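Local coordinates for adhesin LabA (Helicobacter pylori, PDB 6GMM), which probably binds LacdiNAc-type glycans and attaches the bacterium to the gastric mucosa as an outer-membrane adhesin, at residues S90-V95 against I125-N130; V95-N100 against T110-T115. All coordinates share one frame; numbering follows the deposited sequence.

How the contacts relate
Both contacts belong to one small region at the periphery of the adhesin, about 36 Å from the centre of the chain, and their own centres lie 10 Å apart. Contact 2 pairs strands 96-98 and 111-113; contact 1 sets the turn just before that hairpin against the start of helix 128-145, the helix that follows it in the chain. Val-95 is common to both. Thr-128 touches both: its OG1 makes a weak hydrogen bond to the carbonyl oxygen of Cys-113 and lies 3.2 Å from CB of Cys-113, and its CG2 is 3.6 Å from NE2 of Gln-96. The disulfide between Cys-113 and Cys-83 ties the hairpin to the chain ahead of the turn.

Contact 1: residues S90-V95 against I125-N130; sequences SKNGGV and ILSTEN
Thr-128 OG1 donates a hydrogen bond to the carbonyl oxygen of Gly-94 at 2.7 Å, approaching almost in line with the C=O bond at 164°. A second carbonyl, that of Asn-92, meets the start of helix 128-145: Glu-129 N donates to Asn-92 O over 3.0 Å from above the carbonyl plane, and the N-cap residue Ser-127 adds a weak bond from OG to the same oxygen at 2.9 Å. Ser-127 OG can reach it because it swings anti to the backbone N (chi1 -178°). The methyl CG2 of Thr-128 packs against the same turn, 3.4 Å from Gly-93 O and about equally close to Gly-94 O.

The carbonyls are delivered by a type I' beta turn from Lys-91 to Gly-94, closed by its own backbone bond. Gly-93 sits over the first turn of the helix, and its lack of a side chain lets its CA come within 3.8 Å of Glu-129 N. Farther out, the extended Glu-129 side chain lies across Asn-92, with carboxylate and amide planes 59° apart. The amide nitrogen of Asn-92 bonds instead to the carbonyl of Pro-85. Since backbone N-H groups in the first turn of a helix lack acceptors within the helix, a turn carbonyl placed here supplies one to Glu-129 and joins the helix start to the loop ahead of the hairpin.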
ATOM      1  N   SER A  90     -20.173  22.249 -31.786  1.00 34.43           N
ATOM      2  CA  SER A  90     -19.358  21.293 -32.542  1.00 34.88           C
ATOM      3  C   SER A  90     -18.036  21.026 -31.825  1.00 39.26           C
ATOM      4  O   SER A  90     -17.285  20.113 -32.185  1.00 39.66           O
ATOM      5  CB  SER A  90     -19.098  21.822 -33.948  1.00 41.63           C
ATOM      6  OG  SER A  90     -18.125  22.853 -33.960  1.00 53.13           O
ATOM      7  N   LYS A  91     -17.775  21.804 -30.774  1.00 33.76           N
ATOM      8  CA  LYS A  91     -16.541  21.720 -30.022  1.00 32.39           C
ATOM      9  C   LYS A  91     -16.730  21.167 -28.594  1.00 35.20           C
ATOM     10  O   LYS A  91     -17.872  21.104 -28.111  1.00 34.89           O
ATOM     11  CB  LYS A  91     -15.922  23.126 -29.985  1.00 35.80           C
ATOM     12  CG  LYS A  91     -15.679  23.724 -31.365  1.00 36.58           C
ATOM     13  CD  LYS A  91     -14.479  24.650 -31.337  1.00 56.23           C
ATOM     14  CE  LYS A  91     -14.183  25.253 -32.688  1.00 64.24           C
ATOM     15  NZ  LYS A  91     -12.945  26.083 -32.653  1.00 72.40           N
ATOM     16  N   ASN A  92     -15.603  20.729 -27.941  1.00 28.50           N
ATOM     17  CA  ASN A  92     -15.543  20.300 -26.547  1.00 27.15           C
ATOM     18  C   ASN A  92     -16.427  19.091 -26.190  1.00 30.79           C
ATOM     19  O   ASN A  92     -16.849  18.953 -25.037  1.00 30.05           O
ATOM     20  CB  ASN A  92     -15.849  21.507 -25.619  1.00 26.28           C
ATOM     21  CG  ASN A  92     -14.927  22.683 -25.888  1.00 40.90           C
ATOM     22  OD1 ASN A  92     -13.751  22.511 -26.201  1.00 31.33           O
ATOM     23  ND2 ASN A  92     -15.435  23.900 -25.840  1.00 29.37           N
ATOM     24  N   GLY A  93     -16.623  18.184 -27.142  1.00 27.77           N
ATOM     25  CA  GLY A  93     -17.432  16.987 -26.911  1.00 26.50           C
ATOM     26  C   GLY A  93     -18.875  17.173 -27.357  1.00 28.88           C
ATOM     27  O   GLY A  93     -19.667  16.220 -27.312  1.00 28.67           O
ATOM     28  N   GLY A  94     -19.214  18.398 -27.761  1.00 25.25           N
ATOM     29  CA  GLY A  94     -20.553  18.750 -28.241  1.00 25.50           C
ATOM     30  C   GLY A  94     -21.611  18.598 -27.166  1.00 26.77           C
ATOM     31  O   GLY A  94     -21.352  18.875 -25.993  1.00 24.77           O
ATOM     32  N   VAL A  95     -22.792  18.149 -27.549  1.00 24.80           N
ATOM     33  CA  VAL A  95     -23.907  17.950 -26.616  1.00 24.09           C
ATOM     34  C   VAL A  95     -24.124  16.446 -26.484  1.00 26.29           C
ATOM     35  O   VAL A  95     -24.400  15.781 -27.495  1.00 26.43           O
ATOM     36  CB  VAL A  95     -25.212  18.694 -27.054  1.00 26.34           C
ATOM     37  CG1 VAL A  95     -26.358  18.417 -26.083  1.00 25.37           C
ATOM     38  CG2 VAL A  95     -24.982  20.198 -27.173  1.00 26.55           C
ATOM     39  N   ILE A 125     -17.602  26.056 -16.464  1.00 25.94           N
ATOM     40  CA  ILE A 125     -18.294  24.782 -16.567  1.00 24.92           C
ATOM     41  C   ILE A 125     -17.371  23.639 -16.997  1.00 25.59           C
ATOM     42  O   ILE A 125     -16.299  23.854 -17.581  1.00 24.40           O
ATOM     43  CB  ILE A 125     -19.552  24.884 -17.472  1.00 28.17           C
ATOM     44  CG1 ILE A 125     -19.190  25.089 -18.977  1.00 28.58           C
ATOM     45  CG2 ILE A 125     -20.527  25.967 -16.955  1.00 31.21           C
ATOM     46  CD1 ILE A 125     -20.301  24.633 -19.998  1.00 29.75           C
ATOM     47  N   LEU A 126     -17.826  22.414 -16.731  1.00 23.16           N
ATOM     48  CA  LEU A 126     -17.090  21.235 -17.132  1.00 22.79           C
ATOM     49  C   LEU A 126     -17.441  20.902 -18.569  1.00 24.48           C
ATOM     50  O   LEU A 126     -18.589  20.720 -18.874  1.00 23.50           O
ATOM     51  CB  LEU A 126     -17.404  20.050 -16.191  1.00 22.18           C
ATOM     52  CG  LEU A 126     -16.501  18.831 -16.310  1.00 25.21           C
ATOM     53  CD1 LEU A 126     -15.097  19.158 -15.853  1.00 26.44           C
ATOM     54  CD2 LEU A 126     -17.046  17.663 -15.486  1.00 24.80           C
ATOM     55  N   SER A 127     -16.450  20.799 -19.443  1.00 23.50           N
ATOM     56  CA  SER A 127     -16.583  20.379 -20.841  1.00 23.48           C
ATOM     57  C   SER A 127     -17.380  19.051 -20.953  1.00 23.57           C
ATOM     58  O   SER A 127     -17.317  18.221 -20.049  1.00 21.85           O
ATOM     59  CB  SER A 127     -15.183  20.119 -21.383  1.00 29.80           C
ATOM     60  OG  SER A 127     -15.236  19.750 -22.746  1.00 47.37           O
ATOM     61  N   THR A 128     -18.052  18.825 -22.081  1.00 22.54           N
ATOM     62  CA  THR A 128     -18.789  17.582 -22.341  1.00 22.04           C
ATOM     63  C   THR A 128     -17.782  16.438 -22.453  1.00 23.67           C
ATOM     64  O   THR A 128     -17.980  15.427 -21.779  1.00 21.55           O
ATOM     65  CB  THR A 128     -19.667  17.709 -23.584  1.00 26.85           C
ATOM     66  OG1 THR A 128     -20.646  18.732 -23.363  1.00 27.24           O
ATOM     67  CG2 THR A 128     -20.371  16.400 -23.942  1.00 26.32           C
ATOM     68  N   GLU A 129     -16.649  16.646 -23.195  1.00 22.62           N
ATOM     69  CA  GLU A 129     -15.587  15.639 -23.348  1.00 23.29           C
ATOM     70  C   GLU A 129     -15.013  15.170 -21.998  1.00 27.20           C
ATOM     71  O   GLU A 129     -14.833  13.967 -21.813  1.00 26.48           O
ATOM     72  CB  GLU A 129     -14.465  16.052 -24.341  1.00 25.43           C
ATOM     73  CG  GLU A 129     -13.660  17.310 -24.056  1.00 36.85           C
ATOM     74  CD  GLU A 129     -12.828  17.848 -25.219  1.00 65.72           C
ATOM     75  OE1 GLU A 129     -12.768  17.190 -26.285  1.00 50.51           O
ATOM     76  OE2 GLU A 129     -12.255  18.953 -25.069  1.00 61.72           O
ATOM     77  N   ASN A 130     -14.770  16.103 -21.041  1.00 24.49           N
ATOM     78  CA  ASN A 130     -14.271  15.737 -19.706  1.00 22.49           C
ATOM     79  C   ASN A 130     -15.361  15.033 -18.889  1.00 23.65           C
ATOM     80  O   ASN A 130     -15.053  14.221 -18.063  1.00 23.04           O
ATOM     81  CB  ASN A 130     -13.751  16.945 -18.966  1.00 21.17           C
ATOM     82  CG  ASN A 130     -12.432  17.437 -19.506  1.00 34.65           C
ATOM     83  OD1 ASN A 130     -11.634  16.692 -20.077  1.00 22.10           O
ATOM     84  ND2 ASN A 130     -12.159  18.708 -19.309  1.00 22.50           N
TER

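Contact 2: residues V95-N100 against T110-T115; sequences VQTFHN and TITCGT
Strands 96-98 and 111-113 run antiparallel, their axes 4.7 Å apart at closest approach and 156° between their directions, with Gln-96/Cys-113 and Phe-98/Ile-111 as hydrogen-bonded pairs. Cys-113 N gives Gln-96 O a short bond of 2.7 Å, while the return bond from Gln-96 N to Cys-113 O is weak. At the non-hydrogen-bonded pair between them, Thr-97 OG1 and Thr-112 OG1 share a hydrogen bond of 2.7 Å, each OG1 lying beside its own backbone N (chi1 -60° and -67°). This two-stranded hairpin is an isolated sheet in a mostly helical adhesin, laid against helix 128-145. On the face carrying Phe-98, Ile-111 and Cys-113, the sulfur of Cys-113, which forms the disulfide with Cys-83, approaches the phenyl ring obliquely, 3.3 Å from CE1 of Phe-98. Ile-111 CG2 packs 4.0 Å from Phe-98 CB, and Tyr-131 of the helix meets the same ring. Toward the loop end of the hairpin, Thr-110 CG2 sits over one face of the His-99 imidazole, 3.7 Å from its centroid, in a CH-pi contact. A water accepts from Asn-100 N and lies 2.8 Å from Thr-110 OG1.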
ATOM      1  N   VAL A  95     -22.792  18.149 -27.549  1.00 24.80           N
ATOM      2  CA  VAL A  95     -23.907  17.950 -26.616  1.00 24.09           C
ATOM      3  C   VAL A  95     -24.124  16.446 -26.484  1.00 26.29           C
ATOM      4  O   VAL A  95     -24.400  15.781 -27.495  1.00 26.43           O
ATOM      5  CB  VAL A  95     -25.212  18.694 -27.054  1.00 26.34           C
ATOM      6  CG1 VAL A  95     -26.358  18.417 -26.083  1.00 25.37           C
ATOM      7  CG2 VAL A  95     -24.982  20.198 -27.173  1.00 26.55           C
ATOM      8  N   GLN A  96     -24.014  15.915 -25.244  1.00 22.62           N
ATOM      9  CA  GLN A  96     -24.203  14.490 -24.947  1.00 22.16           C
ATOM     10  C   GLN A  96     -25.030  14.248 -23.668  1.00 23.52           C
ATOM     11  O   GLN A  96     -25.099  15.124 -22.799  1.00 21.54           O
ATOM     12  CB  GLN A  96     -22.858  13.799 -24.810  1.00 22.26           C
ATOM     13  CG  GLN A  96     -21.949  13.817 -26.033  1.00 28.78           C
ATOM     14  CD  GLN A  96     -20.653  13.129 -25.733  1.00 44.86           C
ATOM     15  OE1 GLN A  96     -20.627  12.070 -25.101  1.00 32.23           O
ATOM     16  NE2 GLN A  96     -19.545  13.714 -26.177  1.00 41.83           N
ATOM     17  N   THR A  97     -25.656  13.052 -23.573  1.00 21.52           N
ATOM     18  CA  THR A  97     -26.494  12.589 -22.452  1.00 21.27           C
ATOM     19  C   THR A  97     -25.878  11.308 -21.842  1.00 26.81           C
ATOM     20  O   THR A  97     -25.505  10.372 -22.577  1.00 27.59           O
ATOM     21  CB  THR A  97     -27.976  12.399 -22.909  1.00 29.41           C
ATOM     22  OG1 THR A  97     -28.496  13.643 -23.388  1.00 21.95           O
ATOM     23  CG2 THR A  97     -28.888  11.873 -21.790  1.00 26.61           C
ATOM     24  N   PHE A  98     -25.772  11.286 -20.486  1.00 21.29           N
ATOM     25  CA  PHE A  98     -25.165  10.211 -19.732  1.00 20.53           C
ATOM     26  C   PHE A  98     -26.144   9.638 -18.706  1.00 25.67           C
ATOM     27  O   PHE A  98     -26.709  10.366 -17.885  1.00 25.60           O
ATOM     28  CB  PHE A  98     -23.865  10.712 -19.084  1.00 20.55           C
ATOM     29  CG  PHE A  98     -22.933  11.433 -20.048  1.00 20.56           C
ATOM     30  CD1 PHE A  98     -23.045  12.809 -20.259  1.00 21.63           C
ATOM     31  CD2 PHE A  98     -21.952  10.736 -20.743  1.00 21.02           C
ATOM     32  CE1 PHE A  98     -22.186  13.470 -21.154  1.00 21.79           C
ATOM     33  CE2 PHE A  98     -21.084  11.402 -21.615  1.00 23.09           C
ATOM     34  CZ  PHE A  98     -21.222  12.762 -21.834  1.00 21.18           C
ATOM     35  N   HIS A  99     -26.381   8.330 -18.799  1.00 22.56           N
ATOM     36  CA  HIS A  99     -27.267   7.605 -17.897  1.00 21.84           C
ATOM     37  C   HIS A  99     -26.470   7.003 -16.749  1.00 27.06           C
ATOM     38  O   HIS A  99     -25.246   6.841 -16.853  1.00 26.42           O
ATOM     39  CB  HIS A  99     -27.955   6.491 -18.665  1.00 22.76           C
ATOM     40  CG  HIS A  99     -28.997   7.010 -19.588  1.00 26.62           C
ATOM     41  ND1 HIS A  99     -28.678   7.445 -20.863  1.00 27.99           N
ATOM     42  CD2 HIS A  99     -30.302   7.257 -19.351  1.00 29.45           C
ATOM     43  CE1 HIS A  99     -29.804   7.901 -21.374  1.00 28.55           C
ATOM     44  NE2 HIS A  99     -30.809   7.815 -20.497  1.00 29.43           N
ATOM     45  N   ASN A 100     -27.187   6.604 -15.675  1.00 23.34           N
ATOM     46  CA  ASN A 100     -26.644   5.951 -14.488  1.00 22.67           C
ATOM     47  C   ASN A 100     -25.586   6.781 -13.794  1.00 23.68           C
ATOM     48  O   ASN A 100     -24.792   6.233 -13.051  1.00 24.74           O
ATOM     49  CB  ASN A 100     -26.136   4.531 -14.810  1.00 24.57           C
ATOM     50  CG  ASN A 100     -27.098   3.740 -15.647  1.00 45.21           C
ATOM     51  OD1 ASN A 100     -28.272   3.555 -15.284  1.00 39.36           O
ATOM     52  ND2 ASN A 100     -26.625   3.274 -16.792  1.00 34.57           N
ATOM     53  N   THR A 110     -29.731  10.805 -14.710  1.00 27.66           N
ATOM     54  CA  THR A 110     -29.493  11.100 -16.141  1.00 27.34           C
ATOM     55  C   THR A 110     -29.147  12.578 -16.272  1.00 30.85           C
ATOM     56  O   THR A 110     -29.820  13.427 -15.679  1.00 29.80           O
ATOM     57  CB  THR A 110     -30.684  10.693 -17.028  1.00 30.98           C
ATOM     58  OG1 THR A 110     -31.144   9.393 -16.643  1.00 36.64           O
ATOM     59  CG2 THR A 110     -30.339  10.711 -18.538  1.00 23.87           C
ATOM     60  N   ILE A 111     -28.075  12.863 -17.006  1.00 26.80           N
ATOM     61  CA  ILE A 111     -27.589  14.214 -17.209  1.00 26.98           C
ATOM     62  C   ILE A 111     -27.341  14.497 -18.688  1.00 27.84           C
ATOM     63  O   ILE A 111     -26.839  13.628 -19.410  1.00 26.91           O
ATOM     64  CB  ILE A 111     -26.310  14.469 -16.342  1.00 30.70           C
ATOM     65  CG1 ILE A 111     -26.094  15.973 -16.103  1.00 32.48           C
ATOM     66  CG2 ILE A 111     -25.061  13.830 -16.956  1.00 31.57           C
ATOM     67  CD1 ILE A 111     -25.247  16.320 -14.892  1.00 42.56           C
ATOM     68  N   THR A 112     -27.681  15.713 -19.125  1.00 22.12           N
ATOM     69  CA  THR A 112     -27.377  16.167 -20.462  1.00 21.75           C
ATOM     70  C   THR A 112     -26.367  17.305 -20.331  1.00 24.45           C
ATOM     71  O   THR A 112     -26.594  18.259 -19.574  1.00 24.23           O
ATOM     72  CB  THR A 112     -28.667  16.521 -21.258  1.00 30.98           C
ATOM     73  OG1 THR A 112     -29.418  15.324 -21.492  1.00 32.39           O
ATOM     74  CG2 THR A 112     -28.364  17.186 -22.586  1.00 24.67           C
ATOM     75  N   CYS A 113     -25.239  17.179 -21.033  1.00 23.55           N
ATOM     76  CA  CYS A 113     -24.193  18.208 -21.075  1.00 24.18           C
ATOM     77  C   CYS A 113     -24.538  19.044 -22.274  1.00 29.76           C
ATOM     78  O   CYS A 113     -24.015  18.784 -23.359  1.00 30.29           O
ATOM     79  CB  CYS A 113     -22.794  17.601 -21.221  1.00 24.00           C
ATOM     80  SG  CYS A 113     -22.267  16.534 -19.854  1.00 26.74           S
ATOM     81  N   GLY A 114     -25.467  19.983 -22.102  1.00 28.29           N
ATOM     82  CA  GLY A 114     -25.918  20.843 -23.196  1.00 28.54           C
ATOM     83  C   GLY A 114     -25.842  22.334 -22.937  1.00 32.80           C
ATOM     84  O   GLY A 114     -26.515  23.103 -23.637  1.00 33.94           O
ATOM     85  N   THR A 115     -25.038  22.764 -21.939  1.00 27.00           N
ATOM     86  CA  THR A 115     -24.892  24.187 -21.607  1.00 27.39           C
ATOM     87  C   THR A 115     -24.011  24.933 -22.628  1.00 30.62           C
ATOM     88  O   THR A 115     -22.861  24.560 -22.857  1.00 30.10           O
ATOM     89  CB  THR A 115     -24.422  24.348 -20.172  1.00 34.30           C
ATOM     90  OG1 THR A 115     -25.441  23.797 -19.344  1.00 41.80           O
ATOM     91  CG2 THR A 115     -24.137  25.820 -19.787  1.00 29.71           C
TER
HETATM   92  O   HOH W   1     -30.008   7.101 -15.542  1.00 13.64           O